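Local coordinates for protein phosphotriesterase, putative (Deinococcus radiodurans, PDB 4J35) that probably hydrolyses lactones with a pair of divalent metal ions, and appears here in a form engineered toward organophosphate hydrolysis, at residues 49-54 and 82-88; 197-201 and 319-323; 34-40 and 268-272; 214-218 and 249-255; 124-129 and 165-171. The protein carries 7 engineered substitutions. One frame throughout, in Å; residues are numbered along the deposited sequence.

Contact 1 (49-54 and 82-88); sequences CTETAR and VSEATGL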
# COMPACT_ATOMS: atom_id res chain seq x y z
N CYS A 49 -10.09 -6.28 -14.04
CA CYS A 49 -8.75 -6.27 -13.43
C CYS A 49 -7.63 -6.69 -14.41
O CYS A 49 -6.56 -6.11 -14.39
CB CYS A 49 -8.73 -7.17 -12.18
SG CYS A 49 -9.73 -6.53 -10.88
N THR A 50 -7.89 -7.69 -15.26
CA THR A 50 -6.93 -8.09 -16.29
C THR A 50 -6.76 -7.01 -17.38
O THR A 50 -5.68 -6.82 -17.93
CB THR A 50 -7.31 -9.41 -16.99
OG1 THR A 50 -8.59 -9.26 -17.60
CG2 THR A 50 -7.32 -10.59 -16.01
N GLU A 51 -7.86 -6.34 -17.71
CA GLU A 51 -7.81 -5.20 -18.62
C GLU A 51 -6.84 -4.13 -18.03
O GLU A 51 -5.95 -3.60 -18.72
CB GLU A 51 -9.24 -4.67 -18.81
CG GLU A 51 -9.48 -3.61 -19.88
CD GLU A 51 -9.51 -4.17 -21.32
OE1 GLU A 51 -9.26 -5.39 -21.50
OE2 GLU A 51 -9.76 -3.39 -22.27
N THR A 52 -6.99 -3.84 -16.74
CA THR A 52 -6.18 -2.81 -16.08
C THR A 52 -4.73 -3.26 -16.01
O THR A 52 -3.80 -2.48 -16.27
CB THR A 52 -6.73 -2.49 -14.68
OG1 THR A 52 -7.98 -1.82 -14.81
CG2 THR A 52 -5.75 -1.59 -13.89
N ALA A 53 -4.52 -4.53 -15.67
CA ALA A 53 -3.17 -5.07 -15.64
C ALA A 53 -2.51 -4.92 -17.01
O ALA A 53 -1.33 -4.64 -17.13
CB ALA A 53 -3.17 -6.52 -15.24
N ARG A 54 -3.27 -5.17 -18.07
CA ARG A 54 -2.67 -5.03 -19.39
C ARG A 54 -2.27 -3.61 -19.69
O ARG A 54 -1.25 -3.38 -20.33
CB ARG A 54 -3.63 -5.53 -20.47
CG ARG A 54 -3.73 -7.00 -20.45
CD ARG A 54 -4.72 -7.56 -21.49
NE ARG A 54 -4.94 -8.98 -21.22
CZ ARG A 54 -3.98 -9.90 -21.18
NH1 ARG A 54 -2.73 -9.57 -21.42
NH2 ARG A 54 -4.27 -11.16 -20.90
N VAL A 82 -5.35 -13.05 -11.72
CA VAL A 82 -5.08 -11.85 -12.50
C VAL A 82 -3.63 -11.86 -12.98
O VAL A 82 -3.35 -11.55 -14.13
CB VAL A 82 -5.35 -10.58 -11.67
CG1 VAL A 82 -4.96 -9.33 -12.44
CG2 VAL A 82 -6.83 -10.51 -11.27
N SER A 83 -2.70 -12.23 -12.09
CA SER A 83 -1.28 -12.31 -12.42
C SER A 83 -0.98 -13.35 -13.50
O SER A 83 -0.24 -13.08 -14.44
CB SER A 83 -0.45 -12.64 -11.17
OG SER A 83 0.95 -12.65 -11.48
N GLU A 84 -1.54 -14.55 -13.33
CA GLU A 84 -1.31 -15.64 -14.28
C GLU A 84 -1.96 -15.36 -15.64
O GLU A 84 -1.51 -15.87 -16.67
CB GLU A 84 -1.84 -16.96 -13.71
CG GLU A 84 -1.05 -17.51 -12.52
CD GLU A 84 -1.63 -18.82 -11.96
OE1 GLU A 84 -2.74 -19.20 -12.36
OE2 GLU A 84 -0.96 -19.46 -11.11
N ALA A 85 -3.01 -14.55 -15.66
CA ALA A 85 -3.66 -14.23 -16.92
C ALA A 85 -2.89 -13.16 -17.73
O ALA A 85 -2.96 -13.14 -18.95
CB ALA A 85 -5.09 -13.78 -16.67
N THR A 86 -2.13 -12.30 -17.06
CA THR A 86 -1.54 -11.14 -17.73
C THR A 86 -0.03 -11.06 -17.70
O THR A 86 0.57 -10.37 -18.52
CB THR A 86 -2.05 -9.86 -17.08
OG1 THR A 86 -1.60 -9.82 -15.72
CG2 THR A 86 -3.56 -9.81 -17.12
N GLY A 87 0.58 -11.73 -16.73
CA GLY A 87 2.01 -11.63 -16.52
C GLY A 87 2.39 -10.50 -15.58
O GLY A 87 3.56 -10.33 -15.28
N LEU A 88 1.41 -9.72 -15.13
CA LEU A 88 1.69 -8.69 -14.13
C LEU A 88 2.02 -9.37 -12.79
O LEU A 88 1.30 -10.25 -12.33
CB LEU A 88 0.48 -7.77 -13.94
CG LEU A 88 0.69 -6.62 -12.95
CD1 LEU A 88 1.55 -5.55 -13.61
CD2 LEU A 88 -0.57 -6.05 -12.47
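A53 presses its methyl group against T86 and L88, with CB 3.7 Å from T86 OG1 and 3.8 Å from L88 CD2. A side chain this small suits the place, because the loop that follows helix 76-86 swings in against it. Beside this centre, C49 CB rests 3.9 Å from V82 CG2, and the other branch of V82, CG1, turns toward A53. Helices 42-58 and 76-86 belong to successive beta-alpha units of the TIM barrel, so they run the same way round the outside; their local axes cross at -54°. Outward from the alanine come two threonines. T50 CB lies 3.8 Å from T86 CG2, and T50 CG2 continues to the methyl of A85, while T50 OG1 bonds back to L46 O in its own helix. T86 has its OG1 between the backbone N and the carbonyl carbon (chi1 63°), from where the hydroxyl donates to V82 O at 2.9 Å. T86 OG1 also accepts from L88 N at 3.1 Å, nearly straight at 165°, making an ST turn across G87, whose positive phi suits glycine. At the exposed edge, the extended chain of R54 carries its guanidinium over T86, with T86 CG2 4.0 Å above the plane. R54 NH2 gives a weak, bent hydrogen bond of 3.1 Å to A85 O, near the end of the helix.

Contact 2 (197-201 and 319-323); sequences PARIM and ARLFG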
# COMPACT_ATOMS: atom_id res chain seq x y z
N PRO A 197 15.06 -0.12 8.72
CA PRO A 197 14.42 1.01 8.03
C PRO A 197 14.49 0.93 6.51
O PRO A 197 13.69 1.57 5.83
CB PRO A 197 15.19 2.23 8.53
CG PRO A 197 16.52 1.66 9.05
CD PRO A 197 16.22 0.29 9.54
N ALA A 198 15.39 0.13 5.97
CA ALA A 198 15.52 0.00 4.52
C ALA A 198 14.43 -0.91 3.94
O ALA A 198 14.37 -1.13 2.72
CB ALA A 198 16.91 -0.53 4.15
N ARG A 199 13.56 -1.43 4.82
CA ARG A 199 12.45 -2.26 4.40
C ARG A 199 11.12 -1.73 4.94
O ARG A 199 10.20 -2.48 5.12
CB ARG A 199 12.64 -3.71 4.86
CG ARG A 199 13.98 -4.32 4.46
CD ARG A 199 13.99 -4.78 3.01
NE ARG A 199 13.35 -6.09 2.85
CZ ARG A 199 13.22 -6.72 1.69
NH1 ARG A 199 13.71 -6.16 0.58
NH2 ARG A 199 12.66 -7.91 1.65
N ILE A 200 11.04 -0.43 5.20
CA ILE A 200 9.82 0.15 5.74
C ILE A 200 9.39 1.28 4.80
O ILE A 200 10.20 2.14 4.42
CB ILE A 200 10.08 0.74 7.13
CG1 ILE A 200 10.26 -0.41 8.14
CG2 ILE A 200 8.94 1.66 7.53
CD1 ILE A 200 10.72 0.05 9.51
N MET A 201 8.12 1.27 4.40
CA MET A 201 7.59 2.34 3.57
C MET A 201 6.44 2.96 4.34
O MET A 201 5.39 2.32 4.56
CB MET A 201 7.07 1.81 2.21
CG MET A 201 6.78 2.91 1.27
SD MET A 201 6.22 2.28 -0.37
CE MET A 201 4.53 1.90 0.07
N ALA A 319 13.00 -2.19 -5.86
CA ALA A 319 13.85 -3.38 -5.93
C ALA A 319 14.49 -3.61 -4.56
O ALA A 319 14.57 -4.73 -4.04
CB ALA A 319 14.94 -3.19 -6.98
N ARG A 320 14.89 -2.50 -3.97
CA ARG A 320 15.59 -2.52 -2.68
C ARG A 320 14.59 -2.83 -1.53
O ARG A 320 14.81 -3.68 -0.67
CB ARG A 320 16.27 -1.15 -2.50
CG ARG A 320 17.01 -0.93 -1.18
CD ARG A 320 16.13 -0.17 -0.19
NE ARG A 320 15.64 1.13 -0.69
CZ ARG A 320 14.82 1.92 -0.01
NH1 ARG A 320 14.42 1.55 1.20
NH2 ARG A 320 14.40 3.08 -0.53
N LEU A 321 13.47 -2.13 -1.53
CA LEU A 321 12.43 -2.31 -0.52
C LEU A 321 11.68 -3.64 -0.57
O LEU A 321 11.44 -4.23 0.46
CB LEU A 321 11.45 -1.14 -0.62
CG LEU A 321 11.12 -0.50 0.72
CD1 LEU A 321 10.64 0.92 0.51
CD2 LEU A 321 10.07 -1.36 1.45
N PHE A 322 11.29 -4.12 -1.75
CA PHE A 322 10.45 -5.31 -1.81
C PHE A 322 11.17 -6.57 -2.29
O PHE A 322 10.65 -7.68 -2.16
CB PHE A 322 9.22 -5.02 -2.71
CG PHE A 322 8.42 -3.82 -2.25
CD1 PHE A 322 7.56 -3.92 -1.16
CD2 PHE A 322 8.55 -2.59 -2.87
CE1 PHE A 322 6.85 -2.82 -0.71
CE2 PHE A 322 7.84 -1.48 -2.44
CZ PHE A 322 6.98 -1.60 -1.35
N GLY A 323 12.35 -6.39 -2.88
CA GLY A 323 13.04 -7.50 -3.51
C GLY A 323 14.00 -8.23 -2.60
O GLY A 323 14.05 -8.01 -1.39
OXT GLY A 323 14.73 -9.09 -3.09
O HOH W 1 12.70 2.01 3.34
O HOH W 2 14.69 3.26 3.48
O HOH W 3 11.19 -9.46 -0.20
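R199 brings its guanidinium to the end of helix 307-322 and spends it on backbone oxygens. R199 NH1 donates to G323 O of the C-terminal carboxylate at 2.7 Å and to R320 O at 3.0 Å, the latter nearly in the guanidinium plane. L321 O sits over one face instead, where no N-H points at it well enough to bond. Bends at chi2 (-79°) and chi3 (-81°) fold the chain back to this spot, and the positive group probably suits both the helix end and the carboxylate. A leucine here would probably leave the terminal carboxylate and R320 O without this donor and the last turn less firmly held. In exchange R320 reaches back: NH1 donates to A198 O at 3.1 Å, meeting it from above the carbonyl plane, and also to water 1, while NH2 bonds to S223 OG. Strand 200-202 is one of the barrel strands, and these contacts fix its incoming end to the last helix of the TIM barrel. The apolar contacts lie deeper. L321 CD1 meets M201 CB at 4.1 Å, and M201 SD stands 4.1 Å from F322 CZ, a Met-aromatic contact at the ring edge.

Contact 3 (34-40 and 268-272); sequences DVTLGPF and HWLGR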
# COMPACT_ATOMS: atom_id res chain seq x y z
N ASP A 34 -23.43 -7.23 2.92
CA ASP A 34 -24.29 -6.78 1.83
C ASP A 34 -24.27 -7.77 0.66
O ASP A 34 -24.49 -7.40 -0.48
CB ASP A 34 -23.85 -5.38 1.33
CG ASP A 34 -24.97 -4.66 0.55
OD1 ASP A 34 -26.16 -4.95 0.80
OD2 ASP A 34 -24.67 -3.82 -0.33
N VAL A 35 -23.99 -9.05 0.95
CA VAL A 35 -23.82 -10.06 -0.12
C VAL A 35 -25.08 -10.34 -0.95
O VAL A 35 -25.00 -10.69 -2.13
CB VAL A 35 -23.30 -11.41 0.47
CG1 VAL A 35 -24.29 -11.98 1.48
CG2 VAL A 35 -23.02 -12.40 -0.64
N THR A 36 -26.25 -10.19 -0.36
CA THR A 36 -27.46 -10.52 -1.14
C THR A 36 -27.62 -9.61 -2.35
O THR A 36 -27.92 -10.08 -3.48
CB THR A 36 -28.72 -10.45 -0.25
OG1 THR A 36 -28.59 -11.42 0.81
CG2 THR A 36 -29.98 -10.74 -1.07
N LEU A 37 -27.42 -8.32 -2.16
CA LEU A 37 -27.61 -7.38 -3.28
C LEU A 37 -26.29 -6.97 -3.92
O LEU A 37 -26.27 -6.44 -5.03
CB LEU A 37 -28.39 -6.15 -2.82
CG LEU A 37 -29.84 -6.42 -2.42
CD1 LEU A 37 -30.53 -5.10 -2.09
CD2 LEU A 37 -30.60 -7.19 -3.52
N GLY A 38 -25.18 -7.22 -3.23
CA GLY A 38 -23.88 -6.84 -3.77
C GLY A 38 -22.85 -7.97 -3.72
O GLY A 38 -21.78 -7.83 -3.11
N PRO A 39 -23.18 -9.11 -4.35
CA PRO A 39 -22.30 -10.28 -4.41
C PRO A 39 -21.09 -10.04 -5.30
O PRO A 39 -21.08 -9.13 -6.15
CB PRO A 39 -23.19 -11.34 -5.04
CG PRO A 39 -24.04 -10.57 -5.97
CD PRO A 39 -24.37 -9.30 -5.19
N PHE A 40 -20.06 -10.86 -5.13
CA PHE A 40 -18.88 -10.74 -5.97
C PHE A 40 -19.19 -11.28 -7.36
O PHE A 40 -19.61 -12.42 -7.50
CB PHE A 40 -17.73 -11.53 -5.36
CG PHE A 40 -16.43 -11.35 -6.07
CD1 PHE A 40 -15.98 -10.10 -6.43
CD2 PHE A 40 -15.63 -12.45 -6.35
CE1 PHE A 40 -14.76 -9.93 -7.06
CE2 PHE A 40 -14.40 -12.29 -6.98
CZ PHE A 40 -13.97 -11.03 -7.33
N HIS A 268 -11.48 -2.73 -8.62
CA HIS A 268 -12.83 -3.30 -8.61
C HIS A 268 -13.37 -3.24 -7.20
O HIS A 268 -12.78 -3.75 -6.28
CB HIS A 268 -12.80 -4.74 -9.07
CG HIS A 268 -14.14 -5.42 -8.99
ND1 HIS A 268 -15.04 -5.38 -10.03
CD2 HIS A 268 -14.71 -6.15 -8.01
CE1 HIS A 268 -16.12 -6.07 -9.69
NE2 HIS A 268 -15.94 -6.56 -8.48
N TRP A 269 -14.51 -2.61 -7.04
CA TRP A 269 -15.04 -2.41 -5.71
C TRP A 269 -15.96 -3.56 -5.25
O TRP A 269 -16.78 -4.07 -6.03
CB TRP A 269 -15.72 -1.04 -5.73
CG TRP A 269 -16.76 -0.74 -4.74
CD1 TRP A 269 -18.11 -1.01 -4.83
CD2 TRP A 269 -16.57 -0.01 -3.52
NE1 TRP A 269 -18.77 -0.52 -3.73
CE2 TRP A 269 -17.85 0.10 -2.91
CE3 TRP A 269 -15.45 0.54 -2.89
CZ2 TRP A 269 -18.04 0.74 -1.68
CZ3 TRP A 269 -15.63 1.17 -1.67
CH2 TRP A 269 -16.92 1.26 -1.08
N LEU A 270 -15.79 -4.00 -4.01
CA LEU A 270 -16.65 -5.06 -3.45
C LEU A 270 -17.90 -4.49 -2.79
O LEU A 270 -17.88 -3.40 -2.22
CB LEU A 270 -15.85 -5.94 -2.45
CG LEU A 270 -14.57 -6.51 -3.07
CD1 LEU A 270 -13.72 -7.21 -1.99
CD2 LEU A 270 -14.87 -7.47 -4.22
N GLY A 271 -18.99 -5.24 -2.88
CA GLY A 271 -20.27 -4.76 -2.40
C GLY A 271 -21.10 -4.31 -3.57
O GLY A 271 -20.75 -4.59 -4.72
N ARG A 272 -22.21 -3.63 -3.30
CA ARG A 272 -23.01 -3.06 -4.36
C ARG A 272 -22.23 -1.90 -4.96
O ARG A 272 -21.56 -1.17 -4.25
CB ARG A 272 -24.33 -2.52 -3.81
CG ARG A 272 -25.49 -3.45 -3.92
CD ARG A 272 -26.75 -2.78 -3.37
NE ARG A 272 -26.86 -2.88 -1.91
CZ ARG A 272 -27.96 -2.51 -1.25
NH1 ARG A 272 -28.98 -1.97 -1.91
NH2 ARG A 272 -28.02 -2.65 0.07
O HOH W 4 -19.01 -7.79 -4.03
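G38 and R272 form the tight part of this contact, where the two backbones run against each other with G38 CA 3.6 Å from R272 N. Any side chain on G38 would strike that nitrogen, so glycine is needed here. G271, with a phi of 102° where any CB would press on the carbonyl O of L270, turns its CA to within 3.5 Å of G38 O. Water 4 fills in beside them, donating to G38 O and accepting from G271 N. Side-chain packing continues through F40, whose CD1 meets L270 CD2 at 3.6 Å and whose CE1 approaches H268 NE2 at 3.8 Å. The other end faces solvent and depends on charge. R272 grips D34 side-on: NE donates to the syn lone pair of OD2 at 2.9 Å, almost straight at 176°, and NH2 to OD1 at 3.0 Å. The carboxylate and guanidinium planes are twisted 43° apart, so the second bond is less well aligned. L37 CD1 lies 3.5 Å above the guanidinium plane of R272, toward its rim. In the barrel, H268 and L270 hydrogen-bond through their backbones to F26 of strand 17-26, and F40 packs on A45 of helix 42-58 and edge-to-face with F78 of helix 76-86.

Contact 4 (214-218 and 249-255); sequences HRETL and TLLGEGY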
# COMPACT_ATOMS: atom_id res chain seq x y z
N HIS A 214 7.57 15.51 6.39
CA HIS A 214 8.27 14.48 5.63
C HIS A 214 9.73 14.34 6.06
O HIS A 214 10.26 13.25 6.18
CB HIS A 214 8.22 14.80 4.14
CG HIS A 214 6.83 14.99 3.63
ND1 HIS A 214 6.10 16.13 3.88
CD2 HIS A 214 6.01 14.16 2.94
CE1 HIS A 214 4.90 16.01 3.36
NE2 HIS A 214 4.81 14.82 2.80
N ARG A 215 10.41 15.46 6.21
CA ARG A 215 11.84 15.41 6.56
C ARG A 215 12.02 14.73 7.91
O ARG A 215 12.92 13.91 8.12
CB ARG A 215 12.40 16.82 6.58
CG ARG A 215 12.61 17.37 5.18
CD ARG A 215 13.37 18.66 5.19
NE ARG A 215 12.50 19.77 5.50
CZ ARG A 215 12.15 20.72 4.64
NH1 ARG A 215 12.59 20.72 3.38
NH2 ARG A 215 11.33 21.67 5.06
N GLU A 216 11.13 15.03 8.82
CA GLU A 216 11.19 14.36 10.11
C GLU A 216 11.03 12.84 10.04
O GLU A 216 11.71 12.10 10.73
CB GLU A 216 10.14 14.92 11.05
CG GLU A 216 10.29 14.36 12.43
CD GLU A 216 9.29 14.93 13.39
OE1 GLU A 216 8.54 15.85 12.98
OE2 GLU A 216 9.26 14.46 14.55
N THR A 217 10.11 12.36 9.20
CA THR A 217 9.96 10.94 9.02
C THR A 217 11.20 10.31 8.41
O THR A 217 11.64 9.22 8.85
CB THR A 217 8.70 10.66 8.06
OG1 THR A 217 7.57 11.35 8.58
CG2 THR A 217 8.38 9.20 8.04
N LEU A 218 11.78 11.01 7.41
CA LEU A 218 12.88 10.48 6.59
C LEU A 218 14.14 10.33 7.45
O LEU A 218 15.02 9.53 7.18
CB LEU A 218 13.20 11.42 5.43
CG LEU A 218 12.12 11.23 4.32
CD1 LEU A 218 12.15 12.39 3.39
CD2 LEU A 218 12.43 9.92 3.61
N THR A 249 10.56 19.63 -3.92
CA THR A 249 11.37 20.11 -2.81
C THR A 249 12.24 19.01 -2.23
O THR A 249 13.44 19.22 -1.95
CB THR A 249 10.46 20.62 -1.69
OG1 THR A 249 9.71 21.73 -2.17
CG2 THR A 249 11.27 21.03 -0.46
N LEU A 250 11.65 17.84 -2.02
CA LEU A 250 12.35 16.75 -1.33
C LEU A 250 13.36 16.13 -2.27
O LEU A 250 14.47 15.79 -1.89
CB LEU A 250 11.37 15.69 -0.82
CG LEU A 250 10.43 16.10 0.31
CD1 LEU A 250 9.45 15.02 0.60
CD2 LEU A 250 11.28 16.33 1.61
N LEU A 251 13.01 16.02 -3.54
CA LEU A 251 13.95 15.55 -4.54
C LEU A 251 15.19 16.43 -4.62
O LEU A 251 16.31 15.94 -4.83
CB LEU A 251 13.24 15.51 -5.93
CG LEU A 251 12.23 14.37 -6.08
CD1 LEU A 251 11.28 14.58 -7.34
CD2 LEU A 251 12.99 13.07 -6.22
N GLY A 252 14.96 17.73 -4.43
CA GLY A 252 15.97 18.75 -4.54
C GLY A 252 16.89 18.71 -3.32
O GLY A 252 17.92 19.37 -3.31
N GLU A 253 16.50 17.95 -2.32
CA GLU A 253 17.27 17.80 -1.08
C GLU A 253 17.90 16.41 -1.04
O GLU A 253 18.36 15.97 0.00
CB GLU A 253 16.39 18.06 0.13
CG GLU A 253 15.82 19.50 0.24
CD GLU A 253 14.73 19.61 1.30
OE1 GLU A 253 14.29 18.56 1.79
OE2 GLU A 253 14.32 20.75 1.64
N GLY A 254 17.92 15.73 -2.19
CA GLY A 254 18.64 14.48 -2.38
C GLY A 254 17.96 13.23 -1.85
O GLY A 254 18.60 12.22 -1.54
N TYR A 255 16.64 13.27 -1.75
CA TYR A 255 15.90 12.21 -1.10
C TYR A 255 15.34 11.16 -2.07
O TYR A 255 14.50 10.34 -1.67
CB TYR A 255 14.72 12.82 -0.35
CG TYR A 255 15.03 13.42 1.01
CD1 TYR A 255 15.61 12.68 2.01
CD2 TYR A 255 14.66 14.73 1.30
CE1 TYR A 255 15.85 13.24 3.27
CE2 TYR A 255 14.87 15.28 2.51
CZ TYR A 255 15.48 14.56 3.50
OH TYR A 255 15.65 15.17 4.72
O HOH W 5 15.77 13.91 6.87
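R215 climbs past Y255 and L250 to end beside E253, and much of its chain has a neighbour. R215 CB faces the phenol oxygen; CG, set beside the backbone N, lies 3.8 Å from Y255 OH and 3.9 Å from L250 CD2; CD passes 3.5 Å from E253 OE1. A bend at chi3 then turns the guanidinium so that R215 NH1 forms a salt bridge to E253 OE2, near the guanidinium plane, though the modelled separation is too short to be taken literally. Arginine suits the place because its aliphatic half packs while its tip pairs with the acid. E253 is set there by a type I turn from L251 to G254, in which the positive phi of G254 fits a glycine. Beneath, L218 CD1 sits 3.7 Å from the centroid of the Y255 ring and only 8° off its normal, a CH-pi contact over the face. A serine in place of Y255 would probably leave L218 without its flat partner and open a gap beside R215. Nearer the barrel, H214 CB meets L250 CD1 at 3.8 Å, while the imidazole is held by D210 O and M205 O. Helices 211-218 and 240-251 both pack on the barrel strands, H214 and L218 touching I224 of strand 223-226, and L250 touching F226 of that strand and L259 of strand 259-261.

Contact 5 (124-129 and 165-171); sequences MRTEVT and VQRETGV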
# COMPACT_ATOMS: atom_id res chain seq x y z
N MET A 124 0.81 -13.28 11.07
CA MET A 124 1.67 -12.63 10.10
C MET A 124 2.78 -13.58 9.67
O MET A 124 3.05 -13.71 8.48
CB MET A 124 2.27 -11.36 10.68
CG MET A 124 1.28 -10.22 10.82
SD MET A 124 2.03 -8.82 11.68
CE MET A 124 0.69 -7.63 11.53
N ARG A 125 3.40 -14.25 10.64
CA ARG A 125 4.56 -15.07 10.33
C ARG A 125 4.14 -16.19 9.39
O ARG A 125 4.84 -16.47 8.42
CB ARG A 125 5.17 -15.68 11.60
CG ARG A 125 6.44 -16.49 11.30
CD ARG A 125 6.94 -17.29 12.49
NE ARG A 125 5.90 -18.14 13.06
CZ ARG A 125 5.47 -19.28 12.52
NH1 ARG A 125 5.97 -19.72 11.37
NH2 ARG A 125 4.51 -19.99 13.13
N THR A 126 3.00 -16.80 9.68
CA THR A 126 2.51 -17.93 8.90
C THR A 126 2.17 -17.50 7.48
O THR A 126 2.46 -18.20 6.49
CB THR A 126 1.25 -18.56 9.53
OG1 THR A 126 1.57 -19.09 10.83
CG2 THR A 126 0.67 -19.67 8.65
N GLU A 127 1.56 -16.33 7.35
CA GLU A 127 1.14 -15.90 6.02
C GLU A 127 2.35 -15.45 5.16
O GLU A 127 2.32 -15.57 3.94
CB GLU A 127 0.03 -14.83 6.11
CG GLU A 127 -1.27 -15.39 6.69
CD GLU A 127 -2.45 -14.42 6.63
OE1 GLU A 127 -2.22 -13.19 6.64
OE2 GLU A 127 -3.60 -14.90 6.55
N VAL A 128 3.40 -14.96 5.80
CA VAL A 128 4.63 -14.56 5.10
C VAL A 128 5.50 -15.78 4.74
O VAL A 128 6.14 -15.81 3.67
CB VAL A 128 5.49 -13.62 6.02
CG1 VAL A 128 6.96 -13.57 5.58
CG2 VAL A 128 4.90 -12.22 6.07
N THR A 129 5.58 -16.75 5.65
CA THR A 129 6.53 -17.86 5.48
C THR A 129 5.89 -19.10 4.85
O THR A 129 6.56 -19.81 4.10
CB THR A 129 7.24 -18.25 6.80
OG1 THR A 129 6.32 -18.88 7.69
CG2 THR A 129 7.85 -17.04 7.48
N VAL A 165 8.17 -10.05 13.14
CA VAL A 165 8.24 -10.80 11.90
C VAL A 165 9.30 -10.20 10.97
O VAL A 165 9.99 -10.94 10.27
CB VAL A 165 6.85 -10.84 11.14
CG1 VAL A 165 7.01 -11.64 9.88
CG2 VAL A 165 5.81 -11.45 12.03
N GLN A 166 9.44 -8.88 10.98
CA GLN A 166 10.41 -8.19 10.12
C GLN A 166 11.85 -8.61 10.52
O GLN A 166 12.72 -8.85 9.67
CB GLN A 166 10.24 -6.66 10.24
CG GLN A 166 10.70 -5.84 9.02
CD GLN A 166 12.14 -5.99 8.71
OE1 GLN A 166 13.01 -5.83 9.59
NE2 GLN A 166 12.44 -6.35 7.46
N ARG A 167 12.09 -8.69 11.82
CA ARG A 167 13.41 -9.07 12.29
C ARG A 167 13.76 -10.50 11.87
O ARG A 167 14.90 -10.78 11.49
CB ARG A 167 13.50 -8.88 13.81
CG ARG A 167 13.60 -7.40 14.18
CD ARG A 167 13.58 -7.16 15.66
NE ARG A 167 14.60 -7.95 16.37
CZ ARG A 167 15.92 -7.76 16.27
NH1 ARG A 167 16.42 -6.82 15.48
NH2 ARG A 167 16.75 -8.54 16.96
N GLU A 168 12.78 -11.39 11.92
CA GLU A 168 13.00 -12.81 11.64
C GLU A 168 13.01 -13.21 10.18
O GLU A 168 13.60 -14.23 9.82
CB GLU A 168 11.93 -13.62 12.33
CG GLU A 168 12.01 -13.54 13.83
CD GLU A 168 10.84 -14.21 14.50
OE1 GLU A 168 10.74 -14.07 15.74
OE2 GLU A 168 10.04 -14.88 13.80
N THR A 169 12.36 -12.43 9.32
CA THR A 169 12.20 -12.86 7.93
C THR A 169 12.72 -11.86 6.92
O THR A 169 12.94 -12.20 5.78
CB THR A 169 10.71 -13.08 7.59
OG1 THR A 169 10.06 -11.81 7.62
CG2 THR A 169 10.04 -14.02 8.61
N GLY A 170 12.89 -10.61 7.33
CA GLY A 170 13.29 -9.56 6.41
C GLY A 170 12.15 -9.05 5.54
O GLY A 170 12.38 -8.29 4.61
N VAL A 171 10.91 -9.43 5.85
CA VAL A 171 9.75 -9.03 5.00
C VAL A 171 9.65 -7.50 5.03
O VAL A 171 9.94 -6.88 6.05
CB VAL A 171 8.44 -9.73 5.44
CG1 VAL A 171 8.02 -9.31 6.85
CG2 VAL A 171 7.29 -9.45 4.46
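T169, which faces V128 and T129 across the helix pair, sends two donors to one acceptor: its OG1 lies 2.8 Å and its backbone N 3.0 Å from V165 O, on opposite faces of the carbonyl plane. The hydroxyl stands between the backbone N and the carbonyl carbon (chi1 67°), and T169 OG1 also accepts from V171 N at 3.1 Å, an ST turn closing helix 153-169, where G170 takes positive phi. Threonine suits this post because the oxygen serves its own backbone while T169 CG2 packs across, 3.9 Å from T129 CG2. Deeper in, V128 CG2 touches V171 CG2 at 4.0 Å, and V165 CG2 rests 3.8 Å from M124 CB. The valines supply short branches where the helices, crossing at -36°, pack on the outside of the barrel. At the polar edge R125 NE and E168 OE2 stay 5.3 Å apart, each residue having another mate, E122 for the arginine and the hydroxyl of Y121 for the glutamate. The two helices are therefore held together by apolar contact, while the polar groups described bond within their own segment or to residues elsewhere, with opposite charges at the edge probably adding a little attraction.

In the fold
All five contacts tie together helices, strand ends and loops of one TIM barrel round two cobalt ions. Contact 2 comes close to the metal site: the side chain of M201 is about 5 Å from that of H21 and about 9 Å from a bound cobalt. It meets contact 5 through R199 NE and G170 O, 3.0 Å apart, a probable hydrogen bond. Elsewhere, contacts 1 and 3 touch where C49 SG packs 4.0 Å from H268 CB. Contact 4 follows contact 2 round the barrel, their centres 17 Å apart, whereas contacts 3 and 4 lie on opposite sides of the chain's centre, 41 Å between centres. Contact 5 is remote from the metal site.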